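Local coordinates for zinc finger (CCCH type) motif-containing protein (Toxoplasma gondii, PDB 7NG2) that probably reads N6-methyladenosine marks in mRNA through the YTH domain modelled here, part of a larger zinc-finger protein linked to polyadenylation, at residues E109-N121 against L126-L139. Numbering follows the deposited sequence. Where two conformers were deposited one is given.
Sequences EFEELGKVTNPWN and LRKSRDGTEVPPAL
Asn118 ND2 is held by two acceptors: Glu134 O, 3.0 Å away in a nearly straight bond (176° at the hydrogen) lying in the plane of the amide, and a water 2.9 Å from ND2 that donates to Ser129 OG. Asn118 OD1 accepts from the backbone N of Trp120, which closes an Asx turn from above the amide's carbonyl plane. With CG anti to the backbone N (chi1 -177°), the buried amide reaches across to the 126-139 segment, where a second water donates to both Glu134 O and Trp120 O, bridging the two segments.

Next door, Pro136, the N-cap of the helix that follows, presses CG squarely over the five-membered ring of Trp120, 3.5 Å from its centroid, a CH-pi contact. Glu134 lies along the edge of the indole, its carboxylate salt-bridged to Arg15.

Towards the other end, Val116 O accepts from Leu126 N at 3.1 Å. Leu126 CD2 packs on Leu113 CD1 (3.6 Å) and beside Val116 CG1, which meets Leu139 CD1 tip to tip. Arg127 CA sits over a face of the Phe110 ring, 3.8 Å from its centroid.

Bonded at both ends, the Asn118 amide is fixed in rotation and ties the 118-121 turn of this YTH domain to edge strand 134-135, which pairs with strand 14-21; the leucine-valine cluster joins the other end to helix 137-149.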
# COMPACT_ATOMS: atom_id res chain seq x y z
N GLU A 109 -4.19 1.07 14.73
CA GLU A 109 -2.86 1.27 15.30
C GLU A 109 -2.10 -0.05 15.34
O GLU A 109 -2.69 -1.10 15.63
CB GLU A 109 -2.96 1.83 16.72
CG GLU A 109 -3.68 3.16 16.83
CD GLU A 109 -2.84 4.32 16.35
OE1 GLU A 109 -1.60 4.25 16.47
OE2 GLU A 109 -3.42 5.32 15.86
N PHE A 110 -0.79 0.01 15.09
CA PHE A 110 0.04 -1.17 15.24
C PHE A 110 -0.15 -1.80 16.61
O PHE A 110 -0.19 -3.03 16.74
CB PHE A 110 1.52 -0.81 15.06
CG PHE A 110 1.89 -0.34 13.67
CD1 PHE A 110 1.49 -1.04 12.53
CD2 PHE A 110 2.65 0.80 13.50
CE1 PHE A 110 1.85 -0.59 11.26
CE2 PHE A 110 3.01 1.25 12.24
CZ PHE A 110 2.61 0.55 11.12
N GLU A 111 -0.28 -0.98 17.65
CA GLU A 111 -0.40 -1.52 19.00
C GLU A 111 -1.71 -2.26 19.23
O GLU A 111 -1.76 -3.11 20.12
CB GLU A 111 -0.19 -0.42 20.03
CG GLU A 111 1.28 -0.05 20.20
CD GLU A 111 1.57 0.59 21.54
OE1 GLU A 111 2.68 1.14 21.70
OE2 GLU A 111 0.69 0.54 22.42
N GLU A 112 -2.75 -1.97 18.44
CA GLU A 112 -3.98 -2.75 18.55
C GLU A 112 -3.80 -4.17 18.07
O GLU A 112 -4.60 -5.04 18.43
CB GLU A 112 -5.10 -2.10 17.73
CG GLU A 112 -5.55 -0.76 18.23
CD GLU A 112 -6.69 -0.21 17.42
OE1 GLU A 112 -7.85 -0.61 17.68
OE2 GLU A 112 -6.44 0.60 16.50
N LEU A 113 -2.78 -4.43 17.27
CA LEU A 113 -2.52 -5.77 16.78
C LEU A 113 -1.70 -6.60 17.76
O LEU A 113 -1.43 -7.77 17.49
CB LEU A 113 -1.84 -5.70 15.41
CG LEU A 113 -2.59 -4.79 14.43
CD1 LEU A 113 -1.75 -4.45 13.22
CD2 LEU A 113 -3.90 -5.44 14.01
N GLY A 114 -1.31 -6.01 18.89
CA GLY A 114 -0.51 -6.74 19.85
C GLY A 114 0.86 -7.07 19.29
O GLY A 114 1.44 -6.34 18.48
N LYS A 115 1.38 -8.22 19.72
CA LYS A 115 2.73 -8.66 19.36
C LYS A 115 2.65 -9.33 17.99
O LYS A 115 2.55 -10.55 17.86
CB LYS A 115 3.23 -9.65 20.40
CG LYS A 115 2.80 -9.34 21.82
CD LYS A 115 3.00 -10.56 22.71
CE LYS A 115 4.36 -10.58 23.38
NZ LYS A 115 4.22 -10.68 24.86
N VAL A 116 2.71 -8.52 16.95
CA VAL A 116 2.75 -9.03 15.58
C VAL A 116 4.14 -8.81 15.02
O VAL A 116 4.63 -7.68 15.00
CB VAL A 116 1.68 -8.37 14.68
CG1 VAL A 116 1.87 -8.81 13.24
CG2 VAL A 116 0.30 -8.75 15.16
N THR A 117 4.77 -9.89 14.57
CA THR A 117 6.05 -9.80 13.89
C THR A 117 5.91 -10.33 12.47
O THR A 117 5.00 -11.10 12.15
CB THR A 117 7.13 -10.59 14.64
OG1 THR A 117 6.72 -11.95 14.78
CG2 THR A 117 7.36 -9.99 16.02
N ASN A 118 6.83 -9.89 11.62
CA ASN A 118 6.80 -10.27 10.22
C ASN A 118 7.93 -11.25 9.95
O ASN A 118 9.10 -10.84 9.90
CB ASN A 118 6.97 -9.02 9.36
CG ASN A 118 6.88 -9.31 7.89
OD1 ASN A 118 6.81 -10.46 7.47
ND2 ASN A 118 6.90 -8.25 7.09
N PRO A 119 7.64 -12.54 9.72
CA PRO A 119 8.72 -13.51 9.47
C PRO A 119 9.46 -13.26 8.18
O PRO A 119 10.55 -13.82 7.99
CB PRO A 119 7.98 -14.86 9.43
CG PRO A 119 6.60 -14.51 9.00
CD PRO A 119 6.31 -13.16 9.63
N TRP A 120 8.91 -12.45 7.28
CA TRP A 120 9.59 -12.08 6.05
C TRP A 120 10.45 -10.84 6.23
O TRP A 120 11.15 -10.45 5.29
CB TRP A 120 8.56 -11.85 4.94
CG TRP A 120 7.87 -13.11 4.48
CD1 TRP A 120 7.92 -14.34 5.07
CD2 TRP A 120 7.03 -13.24 3.34
NE1 TRP A 120 7.16 -15.23 4.35
CE2 TRP A 120 6.61 -14.58 3.28
CE3 TRP A 120 6.60 -12.35 2.35
CZ2 TRP A 120 5.77 -15.06 2.27
CZ3 TRP A 120 5.77 -12.82 1.35
CH2 TRP A 120 5.36 -14.16 1.32
N ASN A 121 10.42 -10.23 7.41
CA ASN A 121 11.23 -9.06 7.75
C ASN A 121 11.96 -9.30 9.06
O ASN A 121 11.89 -8.50 10.00
CB ASN A 121 10.37 -7.80 7.81
CG ASN A 121 11.20 -6.54 7.93
OD1 ASN A 121 12.29 -6.44 7.37
ND2 ASN A 121 10.69 -5.57 8.68
N LEU A 126 5.68 -5.28 13.36
CA LEU A 126 5.04 -4.63 12.23
C LEU A 126 5.36 -3.14 12.18
O LEU A 126 5.53 -2.56 11.10
CB LEU A 126 3.54 -4.82 12.37
CG LEU A 126 2.66 -4.82 11.13
CD1 LEU A 126 3.24 -5.69 10.02
CD2 LEU A 126 1.30 -5.32 11.56
N ARG A 127 5.48 -2.50 13.35
CA ARG A 127 5.76 -1.07 13.38
C ARG A 127 7.10 -0.73 12.76
O ARG A 127 7.30 0.41 12.34
CB ARG A 127 5.69 -0.55 14.83
CG ARG A 127 6.85 -1.00 15.71
CD ARG A 127 6.89 -0.29 17.07
NE ARG A 127 7.94 -0.84 17.92
CZ ARG A 127 7.82 -1.97 18.62
NH1 ARG A 127 6.69 -2.66 18.58
NH2 ARG A 127 8.83 -2.40 19.36
N LYS A 128 8.03 -1.67 12.69
CA LYS A 128 9.34 -1.39 12.11
C LYS A 128 9.38 -1.62 10.61
O LYS A 128 10.46 -1.56 10.01
CB LYS A 128 10.44 -2.17 12.84
CG LYS A 128 10.49 -1.89 14.34
CD LYS A 128 11.92 -1.94 14.87
CE LYS A 128 12.73 -0.74 14.41
NZ LYS A 128 12.49 0.47 15.26
N SER A 129 8.23 -1.85 9.98
CA SER A 129 8.18 -2.01 8.54
C SER A 129 8.71 -0.76 7.85
O SER A 129 8.37 0.37 8.22
CB SER A 129 6.73 -2.22 8.09
OG SER A 129 6.18 -3.37 8.69
N ARG A 130 9.53 -0.97 6.83
CA ARG A 130 10.00 0.12 5.99
C ARG A 130 9.17 0.18 4.71
O ARG A 130 8.36 -0.71 4.41
CB ARG A 130 11.49 -0.07 5.67
CG ARG A 130 12.42 0.41 6.77
CD ARG A 130 12.50 1.94 6.77
NE ARG A 130 12.95 2.47 5.48
CZ ARG A 130 12.19 3.17 4.64
NH1 ARG A 130 10.92 3.45 4.93
NH2 ARG A 130 12.71 3.60 3.50
N ASP A 131 9.39 1.23 3.94
CA ASP A 131 8.66 1.38 2.69
C ASP A 131 8.97 0.21 1.76
O ASP A 131 10.13 -0.08 1.47
CB ASP A 131 9.09 2.69 2.03
CG ASP A 131 8.29 3.00 0.79
OD1 ASP A 131 7.05 2.97 0.87
OD2 ASP A 131 8.90 3.28 -0.26
N GLY A 132 7.92 -0.48 1.30
CA GLY A 132 8.05 -1.62 0.42
C GLY A 132 8.18 -2.97 1.10
O GLY A 132 8.32 -3.98 0.40
N THR A 133 8.15 -3.03 2.43
CA THR A 133 8.27 -4.30 3.12
C THR A 133 7.10 -5.21 2.74
O THR A 133 5.94 -4.82 2.86
CB THR A 133 8.26 -4.07 4.63
OG1 THR A 133 9.44 -3.34 5.02
CG2 THR A 133 8.22 -5.40 5.38
N GLU A 134 7.41 -6.44 2.33
CA GLU A 134 6.36 -7.40 2.01
C GLU A 134 5.95 -8.18 3.25
O GLU A 134 6.78 -8.49 4.11
CB GLU A 134 6.81 -8.38 0.92
CG GLU A 134 5.65 -9.15 0.31
CD GLU A 134 5.98 -9.94 -0.94
OE1 GLU A 134 7.14 -9.93 -1.40
OE2 GLU A 134 5.06 -10.61 -1.45
N VAL A 135 4.65 -8.43 3.40
CA VAL A 135 4.18 -9.30 4.47
C VAL A 135 3.64 -10.60 3.90
O VAL A 135 3.14 -10.63 2.77
CB VAL A 135 3.15 -8.63 5.40
CG1 VAL A 135 3.76 -7.43 6.12
CG2 VAL A 135 1.90 -8.25 4.64
N PRO A 136 3.71 -11.69 4.65
CA PRO A 136 3.19 -12.98 4.16
C PRO A 136 1.70 -12.91 3.93
O PRO A 136 1.00 -12.08 4.54
CB PRO A 136 3.52 -13.95 5.31
CG PRO A 136 4.56 -13.27 6.13
CD PRO A 136 4.33 -11.80 5.98
N PRO A 137 1.16 -13.77 3.06
CA PRO A 137 -0.26 -13.63 2.70
C PRO A 137 -1.23 -13.86 3.86
O PRO A 137 -2.26 -13.19 3.90
CB PRO A 137 -0.44 -14.68 1.59
CG PRO A 137 0.66 -15.68 1.83
CD PRO A 137 1.82 -14.86 2.33
N ALA A 138 -0.93 -14.77 4.80
CA ALA A 138 -1.87 -14.95 5.91
C ALA A 138 -1.98 -13.68 6.74
O ALA A 138 -3.09 -13.25 7.07
CB ALA A 138 -1.48 -16.15 6.77
N LEU A 139 -0.85 -13.06 7.07
CA LEU A 139 -0.88 -11.81 7.81
C LEU A 139 -1.46 -10.67 6.97
O LEU A 139 -2.30 -9.91 7.45
CB LEU A 139 0.52 -11.46 8.31
CG LEU A 139 0.71 -10.11 9.00
CD1 LEU A 139 -0.21 -9.94 10.20
CD2 LEU A 139 2.18 -9.93 9.39
O HOH W 1 6.44 -5.87 8.59
O HOH W 2 9.57 -8.60 3.62